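Local coordinates for mosquitocidal toxin (Bacillus sphaericus, PDB 2CB4), which probably transfers ADP-ribose from NAD to target proteins, as the catalytic domain of a larger insecticidal toxin, at residues H57-T62 with N74-L79; N173-E178 with D258-N263. The protein carries 1 engineered substitution. All coordinates share one frame; numbering follows the deposited sequence.

Contact 1 of 2, residues H57-T62 with N74-L79; sequences HMREQT and NEHRLL
Arg59 and His76 join the loop after helix 36-44 to the residues leading into strand 78-82 of the ADP-ribosyltransferase sheet. The Arg59 chain bends at chi3 (108°), bringing its guanidinium flat between two apolar groups: Thr62 CG2 lies over one face and Leu78 CD1 over the opposite one, both offset toward the rim. Arg59 NH2 comes within 3.0 Å of His76 O and sends hydrogen bonds to two waters at the guanidinium edge. Water 2, 2.8 Å from Arg59 NH2, can donate on to His76 O, whereas water 1 reaches Glu75 O only by a weak bond. NH1 points elsewhere, to the carbonyls of Ala158 and Gly160, and Thr62 OG1 also bonds to Gly160.

The His76 ring stands with its edge to Arg59 NH2, while Gln61 O lies above one face, 3.0 Å from the ring plane. Bonds at both nitrogens fix the ring's rotation, for ND1 is tied to Asp73 OD1. His76 NE2 donates to Glu60 O at 2.8 Å with an N-H...O angle of 151°, the acceptor sitting 16° out of the imidazole plane.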
loop_
_atom_site.group_PDB
_atom_site.type_symbol
_atom_site.label_atom_id
_atom_site.label_comp_id
_atom_site.label_asym_id
_atom_site.label_seq_id
_atom_site.Cartn_x
_atom_site.Cartn_y
_atom_site.Cartn_z
ATOM N N HIS A 57 38.793 -0.470 27.296
ATOM C CA HIS A 57 40.105 -0.037 26.918
ATOM C C HIS A 57 40.146 0.187 25.393
ATOM O O HIS A 57 40.032 -0.763 24.613
ATOM C CB HIS A 57 41.156 -1.046 27.364
ATOM C CG HIS A 57 42.556 -0.594 27.105
ATOM N ND1 HIS A 57 43.173 -0.736 25.873
ATOM C CD2 HIS A 57 43.455 0.038 27.898
ATOM C CE1 HIS A 57 44.395 -0.235 25.922
ATOM N NE2 HIS A 57 44.587 0.251 27.139
HETATM N N MSE A 58 40.277 1.456 24.993
HETATM C CA MSE A 58 40.358 1.863 23.596
HETATM C C MSE A 58 41.767 1.620 23.057
HETATM O O MSE A 58 42.723 1.788 23.777
HETATM C CB MSE A 58 40.062 3.349 23.550
HETATM C CG MSE A 58 38.688 3.771 24.063
HETATM SE SE MSE A 58 37.290 2.477 23.809
HETATM C CE MSE A 58 35.917 3.316 24.747
ATOM N N ARG A 59 41.909 1.196 21.800
ATOM C CA ARG A 59 43.248 0.958 21.266
ATOM C C ARG A 59 44.028 2.257 21.295
ATOM O O ARG A 59 43.493 3.346 21.042
ATOM C CB ARG A 59 43.199 0.583 19.805
ATOM C CG ARG A 59 43.048 -0.827 19.450
ATOM C CD ARG A 59 42.452 -0.760 18.065
ATOM N NE ARG A 59 43.421 -1.141 17.075
ATOM C CZ ARG A 59 43.528 -0.593 15.882
ATOM N NH1 ARG A 59 42.732 0.409 15.513
ATOM N NH2 ARG A 59 44.456 -1.048 15.056
ATOM N N GLU A 60 45.326 2.072 21.429
ATOM C CA GLU A 60 46.248 3.204 21.475
ATOM C C GLU A 60 47.179 3.312 20.275
ATOM O O GLU A 60 47.576 2.319 19.665
ATOM C CB GLU A 60 47.057 3.192 22.826
ATOM C CG GLU A 60 46.269 3.715 24.074
ATOM C CD GLU A 60 46.756 3.072 25.354
ATOM O OE1 GLU A 60 47.936 2.635 25.394
ATOM O OE2 GLU A 60 45.955 2.975 26.315
ATOM N N GLN A 61 47.519 4.543 19.943
ATOM C CA GLN A 61 48.441 4.807 18.840
ATOM C C GLN A 61 47.877 4.355 17.511
ATOM O O GLN A 61 48.604 3.852 16.656
ATOM C CB GLN A 61 49.778 4.118 19.089
ATOM C CG GLN A 61 50.535 4.749 20.264
ATOM C CD GLN A 61 51.560 3.817 20.853
ATOM O OE1 GLN A 61 51.440 2.604 20.696
ATOM N NE2 GLN A 61 52.537 4.381 21.507
ATOM N N THR A 62 46.573 4.521 17.354
ATOM C CA THR A 62 45.959 4.128 16.104
ATOM C C THR A 62 46.184 5.293 15.154
ATOM O O THR A 62 46.110 5.146 13.934
ATOM C CB THR A 62 44.480 3.728 16.253
ATOM O OG1 THR A 62 43.669 4.865 16.614
ATOM C CG2 THR A 62 44.343 2.615 17.226
ATOM N N ASN A 74 52.506 -3.151 11.482
ATOM C CA ASN A 74 52.030 -4.489 11.807
ATOM C C ASN A 74 51.207 -4.552 13.070
ATOM O O ASN A 74 50.244 -5.307 13.176
ATOM C CB ASN A 74 53.197 -5.457 11.936
ATOM C CG ASN A 74 53.861 -5.751 10.604
ATOM O OD1 ASN A 74 53.405 -5.305 9.554
ATOM N ND2 ASN A 74 54.943 -6.514 10.648
ATOM N N GLU A 75 51.625 -3.764 14.037
ATOM C CA GLU A 75 50.966 -3.776 15.331
ATOM C C GLU A 75 49.535 -3.245 15.306
ATOM O O GLU A 75 48.730 -3.611 16.154
ATOM C CB GLU A 75 51.876 -3.014 16.333
ATOM C CG GLU A 75 51.496 -3.141 17.798
ATOM C CD GLU A 75 51.910 -1.918 18.606
ATOM O OE1 GLU A 75 52.912 -1.251 18.236
ATOM O OE2 GLU A 75 51.208 -1.618 19.601
ATOM N N HIS A 76 49.209 -2.406 14.299
ATOM C CA HIS A 76 47.869 -1.834 14.144
ATOM C C HIS A 76 47.081 -2.369 12.944
ATOM O O HIS A 76 45.992 -1.890 12.646
ATOM C CB HIS A 76 47.925 -0.289 14.134
ATOM C CG HIS A 76 48.387 0.271 15.436
ATOM N ND1 HIS A 76 49.722 0.502 15.707
ATOM C CD2 HIS A 76 47.709 0.541 16.578
ATOM C CE1 HIS A 76 49.838 0.922 16.954
ATOM N NE2 HIS A 76 48.636 0.947 17.505
ATOM N N ARG A 77 47.653 -3.370 12.285
ATOM C CA ARG A 77 47.064 -4.008 11.127
ATOM C C ARG A 77 45.914 -4.927 11.554
ATOM O O ARG A 77 46.101 -5.896 12.336
ATOM C CB ARG A 77 48.126 -4.810 10.384
ATOM C CG ARG A 77 47.645 -5.387 9.065
ATOM C CD ARG A 77 48.819 -5.863 8.258
ATOM N NE ARG A 77 48.416 -6.462 6.989
ATOM C CZ ARG A 77 48.367 -7.767 6.755
ATOM N NH1 ARG A 77 48.706 -8.630 7.705
ATOM N NH2 ARG A 77 47.992 -8.216 5.561
ATOM N N LEU A 78 44.725 -4.601 11.054
ATOM C CA LEU A 78 43.510 -5.361 11.375
ATOM C C LEU A 78 42.997 -6.123 10.147
ATOM O O LEU A 78 43.264 -5.753 8.992
ATOM C CB LEU A 78 42.419 -4.435 11.909
ATOM C CG LEU A 78 42.786 -3.582 13.121
ATOM C CD1 LEU A 78 41.688 -2.543 13.357
ATOM C CD2 LEU A 78 42.927 -4.515 14.332
ATOM N N LEU A 79 42.272 -7.195 10.414
ATOM C CA LEU A 79 41.722 -8.037 9.362
ATOM C C LEU A 79 40.254 -8.302 9.606
ATOM O O LEU A 79 39.795 -8.376 10.743
ATOM C CB LEU A 79 42.454 -9.398 9.330
ATOM C CG LEU A 79 43.982 -9.414 9.198
ATOM C CD1 LEU A 79 44.446 -10.863 9.372
ATOM C CD2 LEU A 79 44.409 -8.849 7.828
HETATM O O HOH W 1 45.272 -3.361 16.426
HETATM O O HOH W 2 44.515 0.337 12.598
#

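Contact 2 of 2, residues N173-E178 with D258-N263; sequences NPFPNE and DMFAPN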
loop_
_atom_site.group_PDB
_atom_site.type_symbol
_atom_site.label_atom_id
_atom_site.label_comp_id
_atom_site.label_asym_id
_atom_site.label_seq_id
_atom_site.Cartn_x
_atom_site.Cartn_y
_atom_site.Cartn_z
ATOM N N ASN A 173 35.310 -12.206 29.870
ATOM C CA ASN A 173 35.482 -11.939 28.445
ATOM C C ASN A 173 34.949 -13.211 27.752
ATOM O O ASN A 173 35.555 -14.304 27.888
ATOM C CB ASN A 173 36.953 -11.728 28.092
ATOM C CG ASN A 173 37.150 -11.344 26.636
ATOM O OD1 ASN A 173 36.205 -10.874 26.005
ATOM N ND2 ASN A 173 38.372 -11.486 26.127
ATOM N N PRO A 174 33.817 -13.099 27.061
ATOM C CA PRO A 174 33.228 -14.286 26.385
ATOM C C PRO A 174 34.126 -15.199 25.525
ATOM O O PRO A 174 34.091 -16.426 25.672
ATOM C CB PRO A 174 32.088 -13.689 25.535
ATOM C CG PRO A 174 31.699 -12.376 26.247
ATOM C CD PRO A 174 32.942 -11.892 26.995
ATOM N N PHE A 175 34.889 -14.621 24.573
ATOM C CA PHE A 175 35.750 -15.386 23.622
ATOM C C PHE A 175 37.042 -14.619 23.361
ATOM O O PHE A 175 37.100 -13.703 22.488
ATOM C CB PHE A 175 35.000 -15.603 22.290
ATOM C CG PHE A 175 33.665 -16.288 22.439
ATOM C CD1 PHE A 175 33.576 -17.648 22.807
ATOM C CD2 PHE A 175 32.472 -15.562 22.245
ATOM C CE1 PHE A 175 32.293 -18.277 22.938
ATOM C CE2 PHE A 175 31.202 -16.165 22.385
ATOM C CZ PHE A 175 31.111 -17.516 22.734
ATOM N N PRO A 176 38.072 -14.982 24.118
ATOM C CA PRO A 176 39.362 -14.298 24.013
ATOM C C PRO A 176 40.216 -14.649 22.807
ATOM O O PRO A 176 40.974 -13.806 22.302
ATOM C CB PRO A 176 40.096 -14.683 25.317
ATOM C CG PRO A 176 39.150 -15.494 26.118
ATOM C CD PRO A 176 37.821 -15.533 25.465
ATOM N N ASN A 177 40.119 -15.886 22.364
ATOM C CA ASN A 177 40.892 -16.391 21.250
ATOM C C ASN A 177 40.763 -15.676 19.932
ATOM O O ASN A 177 41.557 -15.930 19.006
ATOM C CB ASN A 177 40.496 -17.833 20.969
ATOM C CG ASN A 177 40.575 -18.726 22.215
ATOM O OD1 ASN A 177 41.180 -18.336 23.210
ATOM N ND2 ASN A 177 39.998 -19.920 22.130
ATOM N N GLU A 178 39.725 -14.850 19.783
ATOM C CA GLU A 178 39.500 -14.153 18.528
ATOM C C GLU A 178 40.318 -12.854 18.379
ATOM O O GLU A 178 40.426 -12.272 17.261
ATOM C CB GLU A 178 38.006 -13.896 18.313
ATOM C CG GLU A 178 37.672 -13.246 16.986
ATOM C CD GLU A 178 36.204 -13.036 16.822
ATOM O OE1 GLU A 178 35.449 -13.069 17.826
ATOM O OE2 GLU A 178 35.790 -12.822 15.681
ATOM N N ASP A 258 30.716 -15.129 9.797
ATOM C CA ASP A 258 32.107 -15.554 9.773
ATOM C C ASP A 258 33.082 -14.769 10.655
ATOM O O ASP A 258 34.277 -14.951 10.556
ATOM C CB ASP A 258 32.602 -15.606 8.330
ATOM C CG ASP A 258 32.028 -16.803 7.581
ATOM O OD1 ASP A 258 32.023 -17.926 8.165
ATOM O OD2 ASP A 258 31.490 -16.587 6.476
HETATM N N MSE A 259 32.550 -13.907 11.516
HETATM C CA MSE A 259 33.355 -13.122 12.440
HETATM C C MSE A 259 32.907 -13.330 13.908
HETATM O O MSE A 259 33.336 -12.607 14.785
HETATM C CB MSE A 259 33.412 -11.615 12.095
HETATM C CG MSE A 259 34.400 -11.258 10.982
HETATM SE SE MSE A 259 36.224 -11.709 11.217
HETATM C CE MSE A 259 36.451 -10.307 12.414
ATOM N N PHE A 260 32.026 -14.301 14.150
ATOM C CA PHE A 260 31.524 -14.614 15.487
ATOM C C PHE A 260 32.532 -15.626 16.034
ATOM O O PHE A 260 32.889 -16.588 15.349
ATOM C CB PHE A 260 30.124 -15.243 15.387
ATOM C CG PHE A 260 29.518 -15.587 16.726
ATOM C CD1 PHE A 260 29.711 -14.737 17.826
ATOM C CD2 PHE A 260 28.773 -16.750 16.890
ATOM C CE1 PHE A 260 29.171 -15.049 19.071
ATOM C CE2 PHE A 260 28.215 -17.083 18.128
ATOM C CZ PHE A 260 28.415 -16.235 19.225
ATOM N N ALA A 261 33.018 -15.400 17.255
ATOM C CA ALA A 261 34.053 -16.261 17.834
ATOM C C ALA A 261 33.941 -17.776 17.719
ATOM O O ALA A 261 34.889 -18.424 17.271
ATOM C CB ALA A 261 34.463 -15.805 19.231
ATOM N N PRO A 262 32.804 -18.352 18.108
ATOM C CA PRO A 262 32.622 -19.810 18.000
ATOM C C PRO A 262 32.633 -20.303 16.523
ATOM O O PRO A 262 32.762 -21.514 16.269
ATOM C CB PRO A 262 31.233 -20.050 18.625
ATOM C CG PRO A 262 30.889 -18.845 19.374
ATOM C CD PRO A 262 31.669 -17.698 18.795
ATOM N N ASN A 263 32.493 -19.369 15.567
ATOM C CA ASN A 263 32.472 -19.694 14.137
ATOM C C ASN A 263 33.828 -19.744 13.466
ATOM O O ASN A 263 33.926 -19.823 12.227
ATOM C CB ASN A 263 31.513 -18.776 13.364
ATOM C CG ASN A 263 30.081 -18.962 13.799
ATOM O OD1 ASN A 263 29.776 -19.832 14.610
ATOM N ND2 ASN A 263 29.202 -18.150 13.276
HETATM O O HOH W 3 32.443 -13.151 19.070
#
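The loop leading into strand 180-184 of this ADP-ribosyltransferase meets a late segment of the chain at residues 258-263. Glu178 stands two positions before Gln180, an engineered replacement of a glutamate, so the natural pair is consistent with the E-x-E motif of arginine-specific relatives. With CG anti to the backbone N (chi1 -177°) and the rest extended, Glu178 reaches straight across the contact. Glu178 OE2 lies 2.6 Å from Met259 O, and Glu178 OE1 accepts a hydrogen bond from NE2 of the engineered Gln180. Water 3 also bridges the gap: it accepts from Ala261 N (2.9 Å) and may donate to Glu178 OE1, at a long 3.3 Å.

Alongside, Phe175 presents a ring face to Pro262, whose CD sits almost directly over the centre in a CH-pi contact, 3.9 Å from the centroid and 12° off the normal. The same CD lies over a face of the Phe260 ring, and the two aromatic planes are turned 85° apart, with Phe175 CE2 4.0 Å from Phe260 CE1. Ile213 of a second subunit packs on both Phe175 and Pro262.

A late segment laid against this loop and glutamate is consistent with a linker that covers the active-site cleft. An aromatic residue shortly before an E-x-E pair is characteristic of the ADP-ribosylating turn-turn loop of these enzymes.

Overall arrangement
The centres of contacts 1 and 2 are about 18 Å apart, and both segments of contact 1 precede those of contact 2 in sequence. Both attach loops to the same mixed sheet: contact 1 at the start of strand 78-82, contact 2 just before strand 180-184, with strand 123-131 paired to both. Arg59 and Leu78 of contact 1 pack on Ile181 and Phe183 of strand 180-184, while Met259 of contact 2 packs on Arg80 and Trp81 of strand 78-82. The contacts meet directly where Leu79 O lies 4.2 Å from Met259 CE. Thus the late segment 258-263 lies against two elements of the probable catalytic core.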